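PDB 4Y0L: putative membrane protein mmpL11 from Mycobacterium tuberculosis, which belongs to the RND family of membrane proteins and probably takes part in moving substrates across the mycobacterial cell envelope, here represented by a periplasmic domain. Local coordinates for residues 20-25 with 48-53. Numbering follows the deposited sequence.
Sequences QTIAAI and GSALLS
Ile22 meets Ala50 and Leu52 where helix 19-29 lies on one face of the antiparallel sheet. The helix and strand segments run nearly along each other, their axes 10.5 Å apart at an angle of 22°, a separation that leaves room for one interleaved layer of aliphatic side chains. The two branches of Ile22 divide the work. Its longer arm is fully extended (chi2 171°), which carries CD1 to the methyl of Ala50, with 4.1 Å between Ile22 CD1 and Ala50 CB. Alanine suits this strand position because its short side chain lets the isoleucine arm reach down close to the sheet, beside Phe43, which both residues also touch. The other branch, CG2, faces the next inward residue of the strand and stands 4.3 Å from Leu52 CD1.

One turn further along the helix, the same leucine methyl touches Ile25 as well and so rests against both isoleucines. Ile25 CG1 lies beside the backbone N (chi1 -67°), which leaves CG2 anti to it and turned to the leucine; Ile25 CG2 comes within 3.8 Å of Leu52 CD1, the shortest approach between the segments, and the two side chains cross at about a right angle. Leucine fits here because its branch point lies one carbon beyond CB, so a methyl can be delivered as far as the helix surface. Ile25 also packs on Val6 of strand 2-7 and on Val79 and Ala80 of helix 66-80, touching both sheet and second helix.

In this ferredoxin-like beta-alpha-beta-beta-alpha-beta fold, as in RND porter subdomains, helix 19-29 connects strands 2-7 and 37-43 and packs here on strand 49-55 between them. No hydrogen bond spans the segments; four buried aliphatic residues imply that hydrophobic burial and dispersion join helix to strand.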
ATOM      1  N   GLN A  20       7.127  -4.475   7.784  1.00 12.15           N
ATOM      2  CA  GLN A  20       6.559  -5.753   7.372  1.00 16.35           C
ATOM      3  C   GLN A  20       5.121  -5.572   6.900  1.00 16.05           C
ATOM      4  O   GLN A  20       4.660  -6.275   6.000  1.00 14.54           O
ATOM      5  CB  GLN A  20       6.624  -6.767   8.517  1.00 14.38           C
ATOM      6  CG  GLN A  20       5.957  -8.102   8.210  1.00 30.30           C
ATOM      7  CD  GLN A  20       6.537  -8.777   6.983  1.00 42.66           C
ATOM      8  OE1 GLN A  20       7.714  -8.612   6.669  1.00 34.09           O
ATOM      9  NE2 GLN A  20       5.706  -9.541   6.278  1.00 40.44           N
ATOM     10  N   THR A  21       4.415  -4.627   7.510  1.00 12.00           N
ATOM     11  CA  THR A  21       3.058  -4.310   7.092  1.00 15.17           C
ATOM     12  C   THR A  21       3.074  -3.693   5.701  1.00 13.00           C
ATOM     13  O   THR A  21       2.229  -4.003   4.867  1.00 14.07           O
ATOM     14  CB  THR A  21       2.377  -3.347   8.074  1.00 18.72           C
ATOM     15  OG1 THR A  21       2.382  -3.924   9.386  1.00 27.95           O
ATOM     16  CG2 THR A  21       0.937  -3.066   7.647  1.00 18.59           C
ATOM     17  N   ILE A  22       4.037  -2.813   5.462  1.00 13.65           N
ATOM     18  CA  ILE A  22       4.202  -2.210   4.150  1.00 14.21           C
ATOM     19  C   ILE A  22       4.636  -3.272   3.145  1.00 24.65           C
ATOM     20  O   ILE A  22       4.202  -3.263   1.991  1.00 22.08           O
ATOM     21  CB  ILE A  22       5.232  -1.061   4.182  1.00 13.64           C
ATOM     22  CG1 ILE A  22       4.691   0.097   5.024  1.00 21.15           C
ATOM     23  CG2 ILE A  22       5.539  -0.573   2.774  1.00 17.31           C
ATOM     24  CD1 ILE A  22       5.701   1.199   5.293  1.00 25.95           C
ATOM     25  N   ALA A  23       5.497  -4.185   3.587  1.00 17.52           N
ATOM     26  CA  ALA A  23       5.987  -5.256   2.724  1.00 25.52           C
ATOM     27  C   ALA A  23       4.867  -6.228   2.367  1.00 16.70           C
ATOM     28  O   ALA A  23       4.811  -6.740   1.248  1.00 26.86           O
ATOM     29  CB  ALA A  23       7.134  -5.992   3.397  1.00 22.62           C
ATOM     30  N   ALA A  24       3.974  -6.475   3.320  1.00 15.31           N
ATOM     31  CA  ALA A  24       2.847  -7.380   3.099  1.00 16.75           C
ATOM     32  C   ALA A  24       1.849  -6.771   2.121  1.00 17.62           C
ATOM     33  O   ALA A  24       1.348  -7.452   1.231  1.00 19.45           O
ATOM     34  CB  ALA A  24       2.160  -7.711   4.418  1.00 16.65           C
ATOM     35  N   ILE A  25       1.562  -5.486   2.297  1.00 16.86           N
ATOM     36  CA  ILE A  25       0.654  -4.773   1.402  1.00 18.27           C
ATOM     37  C   ILE A  25       1.235  -4.729  -0.005  1.00 18.75           C
ATOM     38  O   ILE A  25       0.529  -4.947  -0.987  1.00 28.28           O
ATOM     39  CB  ILE A  25       0.385  -3.337   1.905  1.00 17.29           C
ATOM     40  CG1 ILE A  25      -0.399  -3.383   3.216  1.00 27.35           C
ATOM     41  CG2 ILE A  25      -0.403  -2.532   0.873  1.00 25.29           C
ATOM     42  CD1 ILE A  25      -0.347  -2.100   4.008  1.00 16.45           C
ATOM     43  N   GLY A  48       4.029  10.575   7.799  1.00 36.63           N
ATOM     44  CA  GLY A  48       2.699  10.210   8.250  1.00 38.95           C
ATOM     45  C   GLY A  48       2.135   9.055   7.445  1.00 51.80           C
ATOM     46  O   GLY A  48       1.308   8.287   7.942  1.00 54.43           O
ATOM     47  N   SER A  49       2.598   8.923   6.205  1.00 31.55           N
ATOM     48  CA  SER A  49       2.074   7.909   5.295  1.00 26.53           C
ATOM     49  C   SER A  49       3.145   7.342   4.369  1.00 24.27           C
ATOM     50  O   SER A  49       4.258   7.864   4.286  1.00 13.47           O
ATOM     51  CB  SER A  49       0.941   8.497   4.453  1.00 20.55           C
ATOM     52  OG  SER A  49       1.398   9.611   3.706  1.00 21.91           O
ATOM     53  N   ALA A  50       2.786   6.266   3.677  1.00 20.95           N
ATOM     54  CA  ALA A  50       3.649   5.655   2.674  1.00 25.35           C
ATOM     55  C   ALA A  50       2.863   5.420   1.388  1.00 25.49           C
ATOM     56  O   ALA A  50       1.802   4.794   1.407  1.00 24.22           O
ATOM     57  CB  ALA A  50       4.225   4.348   3.191  1.00 20.74           C
ATOM     58  N   LEU A  51       3.388   5.925   0.275  1.00 26.74           N
ATOM     59  CA  LEU A  51       2.748   5.748  -1.022  1.00 24.28           C
ATOM     60  C   LEU A  51       3.332   4.541  -1.750  1.00 24.56           C
ATOM     61  O   LEU A  51       4.546   4.434  -1.924  1.00 28.57           O
ATOM     62  CB  LEU A  51       2.908   7.003  -1.884  1.00 22.28           C
ATOM     63  CG  LEU A  51       2.131   6.990  -3.206  1.00 37.10           C
ATOM     64  CD1 LEU A  51       0.654   7.277  -2.970  1.00 46.10           C
ATOM     65  CD2 LEU A  51       2.723   7.980  -4.198  1.00 42.48           C
ATOM     66  N   LEU A  52       2.453   3.634  -2.159  1.00 31.62           N
ATOM     67  CA  LEU A  52       2.828   2.504  -3.001  1.00 26.61           C
ATOM     68  C   LEU A  52       2.169   2.650  -4.368  1.00 31.80           C
ATOM     69  O   LEU A  52       0.943   2.684  -4.471  1.00 23.00           O
ATOM     70  CB  LEU A  52       2.424   1.182  -2.344  1.00 33.02           C
ATOM     71  CG  LEU A  52       3.197   0.810  -1.076  1.00 31.10           C
ATOM     72  CD1 LEU A  52       2.476  -0.281  -0.297  1.00 19.89           C
ATOM     73  CD2 LEU A  52       4.616   0.369  -1.421  1.00 38.05           C
ATOM     74  N   SER A  53       2.993   2.743  -5.409  1.00 28.11           N
ATOM     75  CA  SER A  53       2.501   2.937  -6.769  1.00 36.82           C
ATOM     76  C   SER A  53       2.741   1.699  -7.625  1.00 34.95           C
ATOM     77  O   SER A  53       3.876   1.246  -7.780  1.00 40.18           O
ATOM     78  CB  SER A  53       3.170   4.155  -7.408  1.00 35.36           C
ATOM     79  OG  SER A  53       4.540   3.905  -7.672  1.00 46.87           O
TER